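Side-chain contacts in amyloid-like protein 1 (Homo sapiens, PDB 3PMR), which forms dimers through its all-helical E2 domain and probably binds heparin and takes part in cell adhesion: residues T98-L103 against Q144-R149; A132-L137 against Q202-S207; R138-E143 against E178-S183. One frame throughout, in Å; residues are numbered along the deposited sequence.

Contact 1 (T98-L103 against Q144-R149). With PO4 (phosphate ion), chain F.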
loop_
_atom_site.group_PDB
_atom_site.type_symbol
_atom_site.label_atom_id
_atom_site.label_comp_id
_atom_site.label_asym_id
_atom_site.label_seq_id
_atom_site.Cartn_x
_atom_site.Cartn_y
_atom_site.Cartn_z
ATOM N N THR B 98 -3.828 -1.269 -15.153
ATOM C CA THR B 98 -4.463 -1.335 -16.465
ATOM C C THR B 98 -5.980 -1.481 -16.385
ATOM O O THR B 98 -6.700 -0.854 -17.152
ATOM C CB THR B 98 -3.914 -2.516 -17.295
ATOM O OG1 THR B 98 -2.558 -2.250 -17.656
ATOM C CG2 THR B 98 -4.730 -2.709 -18.564
ATOM N N ARG B 99 -6.456 -2.311 -15.461
ATOM C CA ARG B 99 -7.887 -2.541 -15.285
ATOM C C ARG B 99 -8.605 -1.371 -14.633
ATOM O O ARG B 99 -9.752 -1.081 -14.952
ATOM C CB ARG B 99 -8.120 -3.800 -14.458
ATOM C CG ARG B 99 -7.724 -5.084 -15.184
ATOM C CD ARG B 99 -7.918 -6.288 -14.268
ATOM N NE ARG B 99 -7.472 -7.534 -14.888
ATOM C CZ ARG B 99 -7.370 -8.692 -14.241
ATOM N NH1 ARG B 99 -7.678 -8.765 -12.945
ATOM N NH2 ARG B 99 -6.966 -9.778 -14.890
ATOM N N VAL B 100 -7.937 -0.706 -13.703
ATOM C CA VAL B 100 -8.531 0.446 -13.040
ATOM C C VAL B 100 -8.777 1.526 -14.095
ATOM O O VAL B 100 -9.858 2.094 -14.185
ATOM C CB VAL B 100 -7.582 0.989 -11.965
ATOM C CG1 VAL B 100 -8.114 2.304 -11.400
ATOM C CG2 VAL B 100 -7.431 -0.043 -10.860
ATOM N N ILE B 101 -7.755 1.791 -14.895
ATOM C CA ILE B 101 -7.835 2.789 -15.941
ATOM C C ILE B 101 -8.911 2.471 -16.982
ATOM O O ILE B 101 -9.633 3.363 -17.407
ATOM C CB ILE B 101 -6.481 2.918 -16.658
ATOM C CG1 ILE B 101 -5.438 3.465 -15.685
ATOM C CG2 ILE B 101 -6.611 3.814 -17.873
ATOM C CD1 ILE B 101 -4.035 3.574 -16.269
ATOM N N ALA B 102 -9.017 1.208 -17.393
ATOM C CA ALA B 102 -10.001 0.823 -18.408
ATOM C C ALA B 102 -11.421 1.027 -17.927
ATOM O O ALA B 102 -12.286 1.462 -18.690
ATOM C CB ALA B 102 -9.798 -0.632 -18.833
ATOM N N LEU B 103 -11.663 0.707 -16.662
ATOM C CA LEU B 103 -12.988 0.877 -16.081
ATOM C C LEU B 103 -13.331 2.375 -16.080
ATOM O O LEU B 103 -14.418 2.780 -16.503
ATOM C CB LEU B 103 -13.012 0.321 -14.655
ATOM C CG LEU B 103 -14.364 0.329 -13.939
ATOM C CD1 LEU B 103 -15.418 -0.353 -14.812
ATOM C CD2 LEU B 103 -14.239 -0.384 -12.600
ATOM N N GLN B 144 -9.963 12.567 -12.782
ATOM C CA GLN B 144 -9.111 13.631 -12.294
ATOM C C GLN B 144 -8.433 13.183 -11.005
ATOM O O GLN B 144 -7.220 13.325 -10.846
ATOM C CB GLN B 144 -9.937 14.887 -12.026
ATOM C CG GLN B 144 -9.115 16.005 -11.450
ATOM C CD GLN B 144 -9.928 17.239 -11.209
ATOM O OE1 GLN B 144 -10.626 17.355 -10.199
ATOM N NE2 GLN B 144 -9.861 18.177 -12.147
ATOM N N ARG B 145 -9.219 12.632 -10.089
ATOM C CA ARG B 145 -8.683 12.162 -8.818
ATOM C C ARG B 145 -7.674 11.049 -9.045
ATOM O O ARG B 145 -6.678 10.945 -8.329
ATOM C CB ARG B 145 -9.821 11.680 -7.907
ATOM C CG ARG B 145 -10.617 12.833 -7.278
ATOM C CD ARG B 145 -11.878 12.348 -6.576
ATOM N NE ARG B 145 -11.597 11.402 -5.499
ATOM C CZ ARG B 145 -10.975 11.713 -4.362
ATOM N NH1 ARG B 145 -10.559 12.954 -4.141
ATOM N NH2 ARG B 145 -10.770 10.778 -3.444
ATOM N N HIS B 146 -7.916 10.231 -10.060
ATOM C CA HIS B 146 -7.005 9.139 -10.348
ATOM C C HIS B 146 -5.657 9.696 -10.782
ATOM O O HIS B 146 -4.606 9.230 -10.340
ATOM C CB HIS B 146 -7.580 8.244 -11.435
ATOM C CG HIS B 146 -6.719 7.067 -11.751
ATOM N ND1 HIS B 146 -5.704 7.117 -12.679
ATOM C CD2 HIS B 146 -6.681 5.824 -11.214
ATOM C CE1 HIS B 146 -5.073 5.957 -12.700
ATOM N NE2 HIS B 146 -5.645 5.156 -11.819
ATOM N N THR B 147 -5.691 10.704 -11.644
ATOM C CA THR B 147 -4.469 11.332 -12.116
ATOM C C THR B 147 -3.721 11.969 -10.947
ATOM O O THR B 147 -2.524 11.775 -10.798
ATOM C CB THR B 147 -4.794 12.414 -13.148
ATOM O OG1 THR B 147 -5.472 11.812 -14.256
ATOM C CG2 THR B 147 -3.526 13.096 -13.626
ATOM N N LEU B 148 -4.434 12.730 -10.119
ATOM C CA LEU B 148 -3.829 13.400 -8.973
ATOM C C LEU B 148 -3.242 12.410 -7.969
ATOM O O LEU B 148 -2.125 12.602 -7.480
ATOM C CB LEU B 148 -4.870 14.285 -8.269
ATOM C CG LEU B 148 -5.448 15.485 -9.038
ATOM C CD1 LEU B 148 -6.743 15.936 -8.399
ATOM C CD2 LEU B 148 -4.440 16.628 -9.058
ATOM N N ARG B 149 -3.998 11.357 -7.656
ATOM C CA ARG B 149 -3.542 10.338 -6.704
ATOM C C ARG B 149 -2.281 9.628 -7.195
ATOM O O ARG B 149 -1.365 9.353 -6.416
ATOM C CB ARG B 149 -4.641 9.292 -6.449
ATOM C CG ARG B 149 -4.260 8.261 -5.387
ATOM C CD ARG B 149 -5.405 7.298 -5.065
ATOM N NE ARG B 149 -6.638 8.011 -4.756
ATOM C CZ ARG B 149 -7.683 8.101 -5.576
ATOM N NH1 ARG B 149 -7.660 7.517 -6.770
ATOM N NH2 ARG B 149 -8.754 8.788 -5.205
HETATM P P PO4 F . -12.266 7.805 -5.719
HETATM O O1 PO4 F . -11.191 8.592 -6.376
HETATM O O2 PO4 F . -13.556 8.052 -6.414
HETATM O O3 PO4 F . -11.933 6.357 -5.788
HETATM O O4 PO4 F . -12.382 8.217 -4.293
#
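His146 carries its ring toward helix 64-119 because CG lies anti to the backbone N (chi1 -178°), while on the other side Val100 sets CG1 anti to its own N (chi1 172°), a torsion that presents that methyl to the imidazole. Val100 CG1 sits 3.8 Å from His146 NE2 and equally close to CD2, against one end of the ring. Ile101 approaches through the CG1 methylene, which is 3.9 Å from His146 CE1, its side chain running at about a right angle to the histidine. Both aliphatic groups meet the imidazole obliquely. The contact is small and lies at the surface, and its residue types suit this: the histidine is long enough to cross between backbones whose nearest CA atoms, those of Ile101 and His146, are 8.5 Å apart, and the branched residues bring carbon to the far end of its ring.

Arg145 and Arg149, one turn apart on the same helix, converge on a phosphate ion, probably acquired during crystallisation. Arg145 grips it with two nitrogens, NE to phosphate O1 at 3.0 Å and NH2 to O4 at 3.1 Å. Arg149 NH2 reaches the same O1 at 2.7 Å along a fairly straight bond (157°), so that one oxygen receives two donors, the Arg145 one more bent. Both chains bend at chi3, which turns the guanidinium edges to the anion. The pair can thus hold a tetrahedral anion; whether heparin, which the domain probably binds, uses it is not established.

The arginines also meet the second subunit: Arg145 forms a salt bridge with Glu39 of that chain, and Arg149 one with Glu38 of the second subunit. Meanwhile Gln144 and Thr147 pack on helix 159-187, placing the 144-149 turns of helix 126-157 between that helix, helix 64-119 and the dimer partner.

Contact 2 (A132-L137 against Q202-S207)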
loop_
_atom_site.group_PDB
_atom_site.type_symbol
_atom_site.label_atom_id
_atom_site.label_comp_id
_atom_site.label_asym_id
_atom_site.label_seq_id
_atom_site.Cartn_x
_atom_site.Cartn_y
_atom_site.Cartn_z
ATOM N N ALA B 132 -27.951 13.021 -16.203
ATOM C CA ALA B 132 -27.040 12.359 -17.129
ATOM C C ALA B 132 -25.725 13.144 -17.135
ATOM O O ALA B 132 -24.640 12.573 -17.214
ATOM C CB ALA B 132 -27.646 12.335 -18.520
ATOM N N LEU B 133 -25.827 14.462 -17.050
ATOM C CA LEU B 133 -24.643 15.295 -17.029
ATOM C C LEU B 133 -23.907 15.058 -15.716
ATOM O O LEU B 133 -22.684 14.910 -15.711
ATOM C CB LEU B 133 -25.023 16.779 -17.162
ATOM C CG LEU B 133 -23.871 17.793 -17.169
ATOM C CD1 LEU B 133 -22.935 17.518 -18.358
ATOM C CD2 LEU B 133 -24.433 19.209 -17.246
ATOM N N ARG B 134 -24.649 15.005 -14.609
ATOM C CA ARG B 134 -24.035 14.790 -13.305
ATOM C C ARG B 134 -23.180 13.531 -13.323
ATOM O O ARG B 134 -22.069 13.513 -12.804
ATOM C CB ARG B 134 -25.089 14.657 -12.206
ATOM C CG ARG B 134 -24.494 14.239 -10.862
ATOM C CD ARG B 134 -25.545 14.136 -9.759
ATOM N NE ARG B 134 -24.936 13.873 -8.455
ATOM C CZ ARG B 134 -24.344 12.729 -8.113
ATOM N NH1 ARG B 134 -24.281 11.722 -8.977
ATOM N NH2 ARG B 134 -23.804 12.596 -6.907
ATOM N N ARG B 135 -23.707 12.481 -13.937
ATOM C CA ARG B 135 -23.004 11.220 -14.026
ATOM C C ARG B 135 -21.727 11.360 -14.861
ATOM O O ARG B 135 -20.701 10.767 -14.534
ATOM C CB ARG B 135 -23.943 10.166 -14.613
ATOM C CG ARG B 135 -23.320 8.813 -14.873
ATOM C CD ARG B 135 -24.394 7.739 -14.886
ATOM N NE ARG B 135 -23.949 6.536 -15.576
ATOM C CZ ARG B 135 -24.175 6.295 -16.863
ATOM N NH1 ARG B 135 -24.850 7.177 -17.593
ATOM N NH2 ARG B 135 -23.722 5.182 -17.425
ATOM N N TYR B 136 -21.783 12.150 -15.927
ATOM C CA TYR B 136 -20.607 12.353 -16.774
ATOM C C TYR B 136 -19.546 13.159 -16.019
ATOM O O TYR B 136 -18.356 12.865 -16.104
ATOM C CB TYR B 136 -20.993 13.084 -18.061
ATOM C CG TYR B 136 -19.825 13.353 -18.990
ATOM C CD1 TYR B 136 -19.187 12.311 -19.673
ATOM C CD2 TYR B 136 -19.349 14.649 -19.179
ATOM C CE1 TYR B 136 -18.108 12.558 -20.520
ATOM C CE2 TYR B 136 -18.266 14.906 -20.023
ATOM C CZ TYR B 136 -17.654 13.859 -20.690
ATOM O OH TYR B 136 -16.593 14.116 -21.528
ATOM N N LEU B 137 -19.986 14.169 -15.275
ATOM C CA LEU B 137 -19.060 15.001 -14.514
ATOM C C LEU B 137 -18.420 14.186 -13.400
ATOM O O LEU B 137 -17.252 14.377 -13.075
ATOM C CB LEU B 137 -19.790 16.219 -13.930
ATOM C CG LEU B 137 -20.312 17.193 -14.988
ATOM C CD1 LEU B 137 -20.984 18.386 -14.347
ATOM C CD2 LEU B 137 -19.142 17.656 -15.830
ATOM N N GLN B 202 -23.375 24.671 -11.945
ATOM C CA GLN B 202 -22.330 25.420 -11.263
ATOM C C GLN B 202 -22.032 24.785 -9.913
ATOM O O GLN B 202 -20.870 24.666 -9.515
ATOM C CB GLN B 202 -22.760 26.873 -11.068
ATOM C CG GLN B 202 -21.792 27.872 -11.698
ATOM C CD GLN B 202 -21.676 27.695 -13.213
ATOM O OE1 GLN B 202 -22.633 27.946 -13.950
ATOM N NE2 GLN B 202 -20.496 27.254 -13.685
ATOM N N GLU B 203 -23.088 24.383 -9.212
ATOM C CA GLU B 203 -22.923 23.753 -7.911
ATOM C C GLU B 203 -22.153 22.446 -8.088
ATOM O O GLU B 203 -21.284 22.106 -7.280
ATOM C CB GLU B 203 -24.287 23.485 -7.259
ATOM C CG GLU B 203 -24.201 22.904 -5.850
ATOM N N LEU B 204 -22.470 21.719 -9.157
ATOM C CA LEU B 204 -21.795 20.457 -9.445
ATOM C C LEU B 204 -20.302 20.695 -9.679
ATOM O O LEU B 204 -19.456 20.074 -9.030
ATOM C CB LEU B 204 -22.398 19.790 -10.689
ATOM C CG LEU B 204 -23.876 19.368 -10.659
ATOM C CD1 LEU B 204 -24.283 18.861 -12.032
ATOM C CD2 LEU B 204 -24.103 18.288 -9.606
ATOM N N LEU B 205 -19.987 21.599 -10.603
ATOM C CA LEU B 205 -18.598 21.920 -10.937
ATOM C C LEU B 205 -17.785 22.400 -9.740
ATOM O O LEU B 205 -16.570 22.207 -9.696
ATOM C CB LEU B 205 -18.548 22.993 -12.026
ATOM C CG LEU B 205 -19.288 22.687 -13.331
ATOM C CD1 LEU B 205 -19.281 23.920 -14.219
ATOM C CD2 LEU B 205 -18.638 21.508 -14.047
ATOM N N HIS B 206 -18.452 23.029 -8.777
ATOM C CA HIS B 206 -17.778 23.544 -7.587
ATOM C C HIS B 206 -17.436 22.440 -6.595
ATOM O O HIS B 206 -16.327 22.383 -6.064
ATOM C CB HIS B 206 -18.655 24.597 -6.901
ATOM N N SER B 207 -18.398 21.557 -6.355
ATOM C CA SER B 207 -18.204 20.460 -5.417
ATOM C C SER B 207 -17.280 19.378 -5.969
ATOM O O SER B 207 -16.535 18.747 -5.214
ATOM C CB SER B 207 -19.553 19.855 -5.042
ATOM O OG SER B 207 -20.287 19.498 -6.198
#
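The two helical segments run nearly parallel, their axes inclined by 16° and 10.8 Å apart at closest approach, with Arg134 nearest Leu204 (CA to CA 7.2 Å) and Leu137 nearest Leu205. The contact turns on one methyl: Leu137 CD1 reaches across the gap and touches two successive leucines of the other helix. It lies 3.9 Å from Leu205 CD2 and 4.1 Å from Leu204 CD1, with Leu204 CB at 4.2 Å, so it rests against the base of Leu204 as well as its tip.

The two leucines are met differently. Leu204 starts out toward helix 126-157 and crosses Leu137 at about a right angle, methyl against methyl. Leu205 leaves its backbone in a less direct direction, and its CD2 comes round to Leu137 in an oblique approach. All three leucines place CG anti to the carbonyl carbon, so the difference lies in these starting directions. Leucine suits all three positions, since its terminal fork gives two methyls that can fill the interval between axes too far apart for backbone contact.

At the border of this apolar patch, Arg134 contributes only the aliphatic part of its chain: its CG lies 4.3 Å from Leu204 CD2. Beyond CD the charged end turns away from Leu204 toward the next turn of its own helix, where it nears the like charge of Arg138, mildly unfavourable unless solvent screens it. An arginine can still shield a leucine with its methylenes here while its head remains toward solvent.

This packing joins the C-terminal part of helix 191-207 to helix 126-157. Leu205 also touches Val180 of helix 159-187, so the last helix lies against two others, while Leu133 and Tyr136 pack on helices 64-119 and 159-187, meeting Phe115, Leu112 and Ser183.

Contact 3 (R138-E143 against E178-S183)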
loop_
_atom_site.group_PDB
_atom_site.type_symbol
_atom_site.label_atom_id
_atom_site.label_comp_id
_atom_site.label_asym_id
_atom_site.label_seq_id
_atom_site.Cartn_x
_atom_site.Cartn_y
_atom_site.Cartn_z
ATOM N N ARG B 138 -19.182 13.271 -12.810
ATOM C CA ARG B 138 -18.629 12.439 -11.754
ATOM C C ARG B 138 -17.626 11.452 -12.345
ATOM O O ARG B 138 -16.664 11.068 -11.683
ATOM C CB ARG B 138 -19.736 11.693 -11.008
ATOM C CG ARG B 138 -20.643 12.624 -10.227
ATOM C CD ARG B 138 -21.364 11.906 -9.099
ATOM N NE ARG B 138 -21.173 10.459 -9.152
ATOM N N ALA B 139 -17.854 11.038 -13.586
ATOM C CA ALA B 139 -16.926 10.124 -14.243
ATOM C C ALA B 139 -15.613 10.895 -14.459
ATOM O O ALA B 139 -14.524 10.338 -14.320
ATOM C CB ALA B 139 -17.495 9.669 -15.572
ATOM N N GLU B 140 -15.723 12.180 -14.798
ATOM C CA GLU B 140 -14.532 13.004 -15.017
ATOM C C GLU B 140 -13.813 13.343 -13.716
ATOM O O GLU B 140 -12.588 13.432 -13.688
ATOM C CB GLU B 140 -14.886 14.278 -15.791
ATOM C CG GLU B 140 -15.009 14.002 -17.276
ATOM C CD GLU B 140 -13.816 13.206 -17.808
ATOM O OE1 GLU B 140 -12.971 13.790 -18.514
ATOM O OE2 GLU B 140 -13.719 11.990 -17.507
ATOM N N GLN B 141 -14.577 13.512 -12.641
ATOM C CA GLN B 141 -13.990 13.785 -11.337
ATOM C C GLN B 141 -13.176 12.561 -10.929
ATOM O O GLN B 141 -12.073 12.683 -10.405
ATOM C CB GLN B 141 -15.073 14.039 -10.292
ATOM C CG GLN B 141 -14.508 14.231 -8.899
ATOM C CD GLN B 141 -15.574 14.221 -7.826
ATOM O OE1 GLN B 141 -16.435 13.336 -7.792
ATOM N NE2 GLN B 141 -15.518 15.198 -6.930
ATOM N N LYS B 142 -13.721 11.374 -11.182
ATOM C CA LYS B 142 -13.011 10.139 -10.838
ATOM C C LYS B 142 -11.676 10.048 -11.593
ATOM O O LYS B 142 -10.665 9.650 -11.026
ATOM C CB LYS B 142 -13.887 8.927 -11.164
ATOM C CG LYS B 142 -13.356 7.621 -10.621
ATOM C CD LYS B 142 -14.455 6.577 -10.521
ATOM C CE LYS B 142 -14.026 5.464 -9.592
ATOM N NZ LYS B 142 -13.608 6.060 -8.297
ATOM N N GLU B 143 -11.688 10.408 -12.874
ATOM C CA GLU B 143 -10.475 10.387 -13.699
ATOM C C GLU B 143 -9.455 11.431 -13.229
ATOM O O GLU B 143 -8.244 11.217 -13.276
ATOM C CB GLU B 143 -10.836 10.639 -15.166
ATOM C CG GLU B 143 -9.631 10.821 -16.093
ATOM C CD GLU B 143 -9.996 10.644 -17.563
ATOM O OE1 GLU B 143 -11.210 10.527 -17.855
ATOM O OE2 GLU B 143 -9.078 10.624 -18.419
ATOM N N GLU B 178 -11.023 20.167 -20.719
ATOM C CA GLU B 178 -11.583 20.430 -22.034
ATOM C C GLU B 178 -12.787 19.520 -22.303
ATOM O O GLU B 178 -13.725 19.926 -22.981
ATOM C CB GLU B 178 -10.520 20.238 -23.125
ATOM C CG GLU B 178 -11.049 20.357 -24.550
ATOM C CD GLU B 178 -11.576 21.748 -24.884
ATOM O OE1 GLU B 178 -11.784 22.553 -23.948
ATOM O OE2 GLU B 178 -11.793 22.031 -26.088
ATOM N N ARG B 179 -12.775 18.291 -21.797
ATOM C CA ARG B 179 -13.932 17.432 -22.044
ATOM C C ARG B 179 -15.148 17.997 -21.305
ATOM O O ARG B 179 -16.261 17.990 -21.831
ATOM C CB ARG B 179 -13.637 15.986 -21.641
ATOM C CG ARG B 179 -12.911 15.245 -22.749
ATOM C CD ARG B 179 -12.992 13.745 -22.582
ATOM N NE ARG B 179 -12.291 13.293 -21.390
ATOM C CZ ARG B 179 -11.195 12.541 -21.407
ATOM N NH1 ARG B 179 -10.666 12.149 -22.560
ATOM N NH2 ARG B 179 -10.631 12.179 -20.267
ATOM N N VAL B 180 -14.920 18.519 -20.106
ATOM C CA VAL B 180 -15.983 19.127 -19.324
ATOM C C VAL B 180 -16.557 20.339 -20.083
ATOM O O VAL B 180 -17.778 20.496 -20.176
ATOM C CB VAL B 180 -15.464 19.589 -17.943
ATOM C CG1 VAL B 180 -16.559 20.344 -17.192
ATOM C CG2 VAL B 180 -14.996 18.370 -17.130
ATOM N N ASN B 181 -15.689 21.188 -20.636
ATOM C CA ASN B 181 -16.173 22.351 -21.377
ATOM C C ASN B 181 -16.897 21.931 -22.643
ATOM O O ASN B 181 -17.902 22.537 -23.018
ATOM C CB ASN B 181 -15.027 23.303 -21.726
ATOM C CG ASN B 181 -14.453 23.986 -20.502
ATOM O OD1 ASN B 181 -15.182 24.304 -19.557
ATOM N ND2 ASN B 181 -13.147 24.226 -20.513
ATOM N N GLN B 182 -16.388 20.898 -23.305
ATOM C CA GLN B 182 -17.021 20.405 -24.517
ATOM C C GLN B 182 -18.433 19.875 -24.188
ATOM O O GLN B 182 -19.364 20.086 -24.964
ATOM C CB GLN B 182 -16.171 19.297 -25.162
ATOM C CG GLN B 182 -15.028 19.777 -26.080
ATOM C CD GLN B 182 -14.121 18.626 -26.558
ATOM O OE1 GLN B 182 -14.451 17.451 -26.396
ATOM N NE2 GLN B 182 -12.977 18.972 -27.157
ATOM N N SER B 183 -18.599 19.208 -23.042
ATOM C CA SER B 183 -19.914 18.678 -22.667
ATOM C C SER B 183 -20.885 19.815 -22.387
ATOM O O SER B 183 -22.040 19.766 -22.806
ATOM C CB SER B 183 -19.834 17.762 -21.431
ATOM O OG SER B 183 -19.604 18.484 -20.228
#
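Arg179 is gripped by Glu140 and Glu143, one turn apart, in a salt-bridge network between two antiparallel helices of the E2 domain's C-terminal helical bundle.

The ionic part comes first. Arg179 NE points its hydrogen at Glu140 OE1, 3.0 Å away and nearly straight (164°). The oxygen lies in the guanidinium plane, at its edge, yet the donor comes to Glu140 from above the carboxylate, 45° out of its plane. Arg179 NH2 adds a weak bond to the same OE1 at 3.3 Å, and a second weak, strongly bent one to Glu143 OE2 at 2.9 Å. Glu140 reaches this position by folding at chi2 (-49°), whereas Glu143 stays extended beyond CG and comes from the next turn. Glu143 has further partners: His172 is hydrogen-bonded to OE2, and Arg108 of helix 64-119 forms a salt bridge with OE1. The two arginines would offset the charge of the buried carboxylates. Glu140 OE2 and Glu143 OE1 lie 2.9 Å apart, close for two acceptors, which may favour a shared or shifted proton. Glutamate and arginine suit these places because their long chains span helices whose axes are 10.8 Å apart.

The apolar part is slight: Val180 CG2 packs at 4.3 Å against Glu140 CB, covering the base of the acid, and Val180 also touches Leu137.

Within segment 178-183 of helix 159-187 a small side chain turns back on its own backbone. The hydroxyl of Ser183, OG, donates to Val180 O at 2.7 Å, satisfying a buried polar group.

From the N terminus, the chain first supplies 98-103 on helix 64-119; contact 1 closes a loop from there to 144-149. The next three partners are consecutive on helix 126-157: 132-137, 138-143 and 144-149, each looking to a different helix. Contact 3 joins 138-143 to 178-183 on helix 159-187, and lies nested within the longer loop that contact 2 closes from 132-137 to 202-207 on helix 191-207. Contact 1 crosses both. Helix 126-157 is thus tied to all three other helices of this half of the domain. Contacts 2 and 3 lie side by side and touch directly, for example through Tyr136 with Arg179.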